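Local coordinates for protein natural killer cell receptor Ly49C (Mus musculus, PDB 3C8J) that acts on natural killer cells as a homodimeric, disulfide-linked receptor for class I MHC molecules, at residues A[91-96]-A[111-116]; A[134-139]-A[174-179]. The protein carries 4 engineered substitutions. All coordinates share one frame; numbering follows the deposited sequence.

Interaction 1 of 2, residues A[91-96]-A[111-116]. Engineered in segment 111-116: Gly112 (natural residue Ser).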
loop_
_atom_site.group_PDB
_atom_site.type_symbol
_atom_site.label_atom_id
_atom_site.label_comp_id
_atom_site.label_asym_id
_atom_site.label_seq_id
_atom_site.Cartn_x
_atom_site.Cartn_y
_atom_site.Cartn_z
ATOM N N CYS A 91 -2.994 -4.993 -4.267
ATOM C CA CYS A 91 -3.797 -3.793 -4.574
ATOM C C CYS A 91 -5.272 -4.092 -4.665
ATOM O O CYS A 91 -5.662 -5.219 -4.999
ATOM C CB CYS A 91 -3.344 -3.046 -5.831
ATOM S SG CYS A 91 -1.603 -2.639 -5.862
ATOM N N TYR A 92 -6.069 -3.067 -4.359
ATOM C CA TYR A 92 -7.507 -3.173 -4.293
ATOM C C TYR A 92 -8.196 -2.104 -5.137
ATOM O O TYR A 92 -7.647 -1.018 -5.361
ATOM C CB TYR A 92 -7.984 -2.998 -2.837
ATOM C CG TYR A 92 -7.256 -3.820 -1.814
ATOM C CD1 TYR A 92 -6.099 -3.357 -1.233
ATOM C CD2 TYR A 92 -7.743 -5.079 -1.419
ATOM C CE1 TYR A 92 -5.419 -4.121 -0.273
ATOM C CE2 TYR A 92 -7.079 -5.853 -0.454
ATOM C CZ TYR A 92 -5.916 -5.362 0.104
ATOM O OH TYR A 92 -5.244 -6.110 1.033
ATOM N N TYR A 93 -9.415 -2.422 -5.560
ATOM C CA TYR A 93 -10.362 -1.488 -6.140
ATOM C C TYR A 93 -11.517 -1.362 -5.165
ATOM O O TYR A 93 -12.125 -2.375 -4.763
ATOM C CB TYR A 93 -10.948 -2.029 -7.454
ATOM C CG TYR A 93 -10.190 -1.694 -8.706
ATOM C CD1 TYR A 93 -9.488 -2.677 -9.383
ATOM C CD2 TYR A 93 -10.188 -0.410 -9.231
ATOM C CE1 TYR A 93 -8.794 -2.394 -10.529
ATOM C CE2 TYR A 93 -9.474 -0.114 -10.393
ATOM C CZ TYR A 93 -8.784 -1.120 -11.027
ATOM O OH TYR A 93 -8.077 -0.882 -12.176
ATOM N N PHE A 94 -11.856 -0.144 -4.786
ATOM C CA PHE A 94 -13.058 0.022 -3.993
ATOM C C PHE A 94 -14.060 0.631 -4.937
ATOM O O PHE A 94 -13.895 1.769 -5.373
ATOM C CB PHE A 94 -12.807 0.886 -2.757
ATOM C CG PHE A 94 -11.700 0.370 -1.871
ATOM C CD1 PHE A 94 -10.390 0.640 -2.163
ATOM C CD2 PHE A 94 -11.978 -0.389 -0.742
ATOM C CE1 PHE A 94 -9.362 0.162 -1.354
ATOM C CE2 PHE A 94 -10.949 -0.864 0.082
ATOM C CZ PHE A 94 -9.653 -0.594 -0.235
ATOM N N ILE A 95 -15.062 -0.162 -5.306
ATOM C CA ILE A 95 -16.086 0.279 -6.233
ATOM C C ILE A 95 -17.252 0.859 -5.438
ATOM O O ILE A 95 -17.953 0.146 -4.706
ATOM C CB ILE A 95 -16.528 -0.860 -7.172
ATOM C CG1 ILE A 95 -15.293 -1.474 -7.827
ATOM C CG2 ILE A 95 -17.507 -0.338 -8.231
ATOM C CD1 ILE A 95 -15.582 -2.353 -8.986
ATOM N N MET A 96 -17.434 2.165 -5.604
ATOM C CA MET A 96 -18.301 2.981 -4.764
ATOM C C MET A 96 -19.694 3.238 -5.357
ATOM O O MET A 96 -20.250 4.329 -5.211
ATOM C CB MET A 96 -17.566 4.290 -4.445
ATOM C CG MET A 96 -16.248 4.075 -3.692
ATOM S SD MET A 96 -16.340 3.213 -2.092
ATOM C CE MET A 96 -16.779 4.520 -0.928
ATOM N N TYR A 111 -12.402 -5.705 -14.626
ATOM C CA TYR A 111 -11.081 -5.081 -14.521
ATOM C C TYR A 111 -9.975 -6.110 -14.342
ATOM O O TYR A 111 -8.830 -5.748 -14.096
ATOM C CB TYR A 111 -11.041 -4.068 -13.374
ATOM C CG TYR A 111 -12.052 -2.990 -13.555
ATOM C CD1 TYR A 111 -13.139 -2.893 -12.703
ATOM C CD2 TYR A 111 -11.948 -2.090 -14.609
ATOM C CE1 TYR A 111 -14.104 -1.905 -12.877
ATOM C CE2 TYR A 111 -12.897 -1.107 -14.799
ATOM C CZ TYR A 111 -13.979 -1.023 -13.926
ATOM O OH TYR A 111 -14.932 -0.044 -14.097
ATOM N N GLY A 112 -10.323 -7.393 -14.449
ATOM C CA GLY A 112 -9.364 -8.463 -14.200
ATOM C C GLY A 112 -8.819 -8.525 -12.779
ATOM O O GLY A 112 -7.795 -9.138 -12.540
ATOM N N VAL A 113 -9.501 -7.897 -11.834
ATOM C CA VAL A 113 -9.083 -7.951 -10.439
ATOM C C VAL A 113 -10.270 -8.499 -9.689
ATOM O O VAL A 113 -11.257 -7.800 -9.512
ATOM C CB VAL A 113 -8.675 -6.557 -9.900
ATOM C CG1 VAL A 113 -8.351 -6.615 -8.443
ATOM C CG2 VAL A 113 -7.475 -6.019 -10.681
ATOM N N PRO A 114 -10.200 -9.770 -9.279
ATOM C CA PRO A 114 -11.433 -10.414 -8.806
ATOM C C PRO A 114 -11.920 -9.929 -7.429
ATOM O O PRO A 114 -11.169 -9.322 -6.680
ATOM C CB PRO A 114 -11.065 -11.908 -8.786
ATOM C CG PRO A 114 -9.705 -12.009 -9.541
ATOM C CD PRO A 114 -9.046 -10.691 -9.260
ATOM N N ILE A 115 -13.186 -10.205 -7.122
ATOM C CA ILE A 115 -13.793 -9.799 -5.851
ATOM C C ILE A 115 -12.929 -10.261 -4.678
ATOM O O ILE A 115 -12.337 -11.335 -4.720
ATOM C CB ILE A 115 -15.296 -10.240 -5.779
ATOM C CG1 ILE A 115 -16.013 -9.706 -4.536
ATOM C CG2 ILE A 115 -15.466 -11.765 -5.946
ATOM C CD1 ILE A 115 -17.511 -10.102 -4.479
ATOM N N LEU A 116 -12.845 -9.442 -3.637
ATOM C CA LEU A 116 -11.840 -9.622 -2.589
ATOM C C LEU A 116 -11.824 -10.952 -1.860
ATOM O O LEU A 116 -12.845 -11.437 -1.377
ATOM C CB LEU A 116 -11.909 -8.496 -1.569
ATOM C CG LEU A 116 -10.840 -8.513 -0.476
ATOM C CD1 LEU A 116 -9.453 -8.267 -1.027
ATOM C CD2 LEU A 116 -11.181 -7.534 0.604
#
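Tyr92 and Leu116 make the closely packed, buried end of this contact. Methyl CD1 of Leu116 comes in at the edge of the Tyr92 ring, in the ring plane, with CD1 of Leu116 3.4 Å from CE2 of Tyr92 and almost as near CD2. Leu116 can reach because its CG lies anti to the backbone N (chi1 -176°), which swings the branch toward strand 91-96. Beyond this edge the tyrosine hydroxyl hydrogen-bonds Glu123, and Leu127 of helix 121-130 packs on both residues.

The other end is looser and only partly screened from solvent. Here Tyr93 lies across Val113 and Tyr111: its CE1 is 3.9 Å from Val113 CG2, while CB of Val113 stands 4.0 Å from CD1 of Tyr93, at the edge of the ring. The same CE1 of Tyr93 is 4.0 Å from CB of Tyr111. The two tyrosine rings are tilted by 29° and slid apart, centroids 5.3 Å from each other, and so barely overlap. Ile95 adds one methyl, CD1, at the edge of the Tyr111 ring, 4.2 Å from CE1 of Tyr111. No hydrogen bond joins the two segments; they meet through apolar and ring packing. Phe201 of the second subunit stacks on the Tyr93 ring and touches Val113, which brings the dimer partner to this looser side.

Between Tyr111 and Val113, the engineered Gly112, at positive phi, is the C' residue of a Schellman motif ending helix 101-110, with Val113 N bonded back to Cys108 O. The capped helix, the loop running on from it and strand 90-96, tied back to strand 82-88 by the Cys86-Cys91 disulfide, belong to the C-type lectin-like fold, here in its long form with an N-terminal hairpin.

Interaction 2 of 2, residues A[134-139]-A[174-179]. Engineered in segment 134-139: Gly134 (natural residue Glu).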
loop_
_atom_site.group_PDB
_atom_site.type_symbol
_atom_site.label_atom_id
_atom_site.label_comp_id
_atom_site.label_asym_id
_atom_site.label_seq_id
_atom_site.Cartn_x
_atom_site.Cartn_y
_atom_site.Cartn_z
ATOM N N GLY A 134 -19.236 2.339 5.329
ATOM C CA GLY A 134 -20.187 1.755 4.399
ATOM C C GLY A 134 -20.184 0.247 4.553
ATOM O O GLY A 134 -19.657 -0.283 5.534
ATOM N N ASN A 135 -20.781 -0.439 3.583
ATOM C CA ASN A 135 -20.814 -1.885 3.542
ATOM C C ASN A 135 -20.300 -2.367 2.201
ATOM O O ASN A 135 -20.772 -1.911 1.153
ATOM C CB ASN A 135 -22.227 -2.373 3.775
ATOM C CG ASN A 135 -22.763 -1.931 5.102
ATOM O OD1 ASN A 135 -23.869 -1.416 5.196
ATOM N ND2 ASN A 135 -21.964 -2.099 6.148
ATOM N N TYR A 136 -19.343 -3.292 2.229
ATOM C CA TYR A 136 -18.650 -3.710 1.021
ATOM C C TYR A 136 -18.753 -5.224 0.813
ATOM O O TYR A 136 -18.330 -6.018 1.668
ATOM C CB TYR A 136 -17.168 -3.310 1.111
ATOM C CG TYR A 136 -16.925 -1.834 1.217
ATOM C CD1 TYR A 136 -17.147 -1.167 2.410
ATOM C CD2 TYR A 136 -16.441 -1.110 0.140
ATOM C CE1 TYR A 136 -16.938 0.188 2.528
ATOM C CE2 TYR A 136 -16.196 0.264 0.262
ATOM C CZ TYR A 136 -16.455 0.895 1.469
ATOM O OH TYR A 136 -16.271 2.227 1.626
ATOM N N TRP A 137 -19.313 -5.636 -0.314
ATOM C CA TRP A 137 -19.299 -7.040 -0.671
ATOM C C TRP A 137 -17.845 -7.505 -0.787
ATOM O O TRP A 137 -16.972 -6.755 -1.250
ATOM C CB TRP A 137 -20.025 -7.257 -1.986
ATOM C CG TRP A 137 -21.515 -7.092 -1.911
ATOM C CD1 TRP A 137 -22.272 -6.238 -2.654
ATOM C CD2 TRP A 137 -22.447 -7.819 -1.068
ATOM N NE1 TRP A 137 -23.606 -6.383 -2.339
ATOM C CE2 TRP A 137 -23.741 -7.345 -1.373
ATOM C CE3 TRP A 137 -22.308 -8.809 -0.091
ATOM C CZ2 TRP A 137 -24.889 -7.821 -0.728
ATOM C CZ3 TRP A 137 -23.451 -9.288 0.542
ATOM C CH2 TRP A 137 -24.725 -8.792 0.221
ATOM N N ILE A 138 -17.585 -8.724 -0.318
ATOM C CA ILE A 138 -16.283 -9.360 -0.504
ATOM C C ILE A 138 -16.515 -10.761 -1.072
ATOM O O ILE A 138 -17.653 -11.231 -1.101
ATOM C CB ILE A 138 -15.419 -9.369 0.784
ATOM C CG1 ILE A 138 -16.070 -10.194 1.892
ATOM C CG2 ILE A 138 -15.173 -7.959 1.266
ATOM C CD1 ILE A 138 -15.168 -10.340 3.118
ATOM N N GLY A 139 -15.452 -11.410 -1.553
ATOM C CA GLY A 139 -15.588 -12.673 -2.282
ATOM C C GLY A 139 -15.766 -13.884 -1.383
ATOM O O GLY A 139 -15.007 -14.852 -1.476
ATOM N N VAL A 174 -21.292 -12.249 2.019
ATOM C CA VAL A 174 -20.567 -11.576 3.103
ATOM C C VAL A 174 -20.078 -10.174 2.724
ATOM O O VAL A 174 -19.450 -9.976 1.683
ATOM C CB VAL A 174 -19.363 -12.424 3.633
ATOM C CG1 VAL A 174 -18.554 -11.652 4.675
ATOM C CG2 VAL A 174 -19.831 -13.722 4.253
ATOM N N PHE A 175 -20.341 -9.199 3.581
ATOM C CA PHE A 175 -19.807 -7.860 3.362
ATOM C C PHE A 175 -18.949 -7.452 4.536
ATOM O O PHE A 175 -19.046 -8.051 5.601
ATOM C CB PHE A 175 -20.933 -6.853 3.131
ATOM C CG PHE A 175 -21.825 -6.639 4.320
ATOM C CD1 PHE A 175 -21.673 -5.506 5.118
ATOM C CD2 PHE A 175 -22.817 -7.545 4.640
ATOM C CE1 PHE A 175 -22.498 -5.300 6.222
ATOM C CE2 PHE A 175 -23.625 -7.340 5.728
ATOM C CZ PHE A 175 -23.463 -6.215 6.520
ATOM N N LEU A 176 -18.080 -6.461 4.344
ATOM C CA LEU A 176 -17.464 -5.847 5.508
ATOM C C LEU A 176 -17.869 -4.388 5.728
ATOM O O LEU A 176 -18.313 -3.687 4.797
ATOM C CB LEU A 176 -15.940 -6.051 5.556
ATOM C CG LEU A 176 -14.934 -5.234 4.745
ATOM C CD1 LEU A 176 -15.067 -3.739 4.990
ATOM C CD2 LEU A 176 -13.507 -5.697 5.045
ATOM N N SER A 177 -17.739 -3.971 6.983
ATOM C CA SER A 177 -18.000 -2.619 7.427
ATOM C C SER A 177 -16.788 -2.282 8.275
ATOM O O SER A 177 -15.978 -3.160 8.546
ATOM C CB SER A 177 -19.304 -2.545 8.251
ATOM O OG SER A 177 -19.314 -3.485 9.309
ATOM N N LYS A 178 -16.657 -1.025 8.686
ATOM C CA LYS A 178 -15.524 -0.612 9.499
ATOM C C LYS A 178 -15.538 -1.343 10.845
ATOM O O LYS A 178 -14.500 -1.468 11.511
ATOM C CB LYS A 178 -15.526 0.908 9.731
ATOM C CG LYS A 178 -15.287 1.741 8.479
ATOM C CD LYS A 178 -14.983 3.212 8.807
ATOM C CE LYS A 178 -13.582 3.393 9.381
ATOM N NZ LYS A 178 -12.537 3.071 8.378
ATOM N N ALA A 179 -16.727 -1.823 11.219
ATOM C CA ALA A 179 -16.978 -2.476 12.497
ATOM C C ALA A 179 -16.811 -3.998 12.464
ATOM O O ALA A 179 -16.335 -4.578 13.443
ATOM C CB ALA A 179 -18.344 -2.109 13.003
#
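Asn135 runs alongside Phe175, both side chains pointing the same way, and can be followed outward atom by atom. Its CB rests 3.5 Å from CD1 of Phe175. One bond on, CG is 3.6 Å from Phe175 CE1. At the tip, ND2 of Asn135 reaches the ring edge, 3.2 Å from CE1 of Phe175, and also meets CB of Ser177. The amide and ring planes stand 74° apart. Phe175 has its CG between the backbone N and the carbonyl carbon (chi1 65°), which lays the ring beside the asparagine.

Behind these side chains the strands pair antiparallel. Tyr136 and Leu176 exchange two backbone bonds, and Ile138 N adds a third to Val174 O at 3.0 Å. Past this last bond, CG1 and CD1 of Ile138 lie against CG1 of Val174, each 4.0 Å away. On the face with Phe175, CE3 of Trp137 packs on CB of Phe175, and the indole NE1 bonds to Ile188 O.

The pairing leads directly into Ser177, where a region implicated in class I MHC binding begins. Three main-chain bonds thus fix the register, while mostly apolar side chains pack on the sheet's two faces.

In the fold
Both contacts are largely buried and reach the same curled sheet, but they join different kinds of element. Interaction 1 sets a strand against an irregular loop through side chains only, and one end opens toward the second subunit. Interaction 2 is strand on strand, main-chain bonded, untouched by the other subunit, and runs out toward a region implicated in class I MHC binding. Their centres lie about 13 Å apart, and they meet mainly at the loop 111-116: Leu116 O probably accepts a hydrogen bond from Gly139 N, and Ile115 packs against the end of segment 134-139. Met96 CE also packs beside Tyr136 OH.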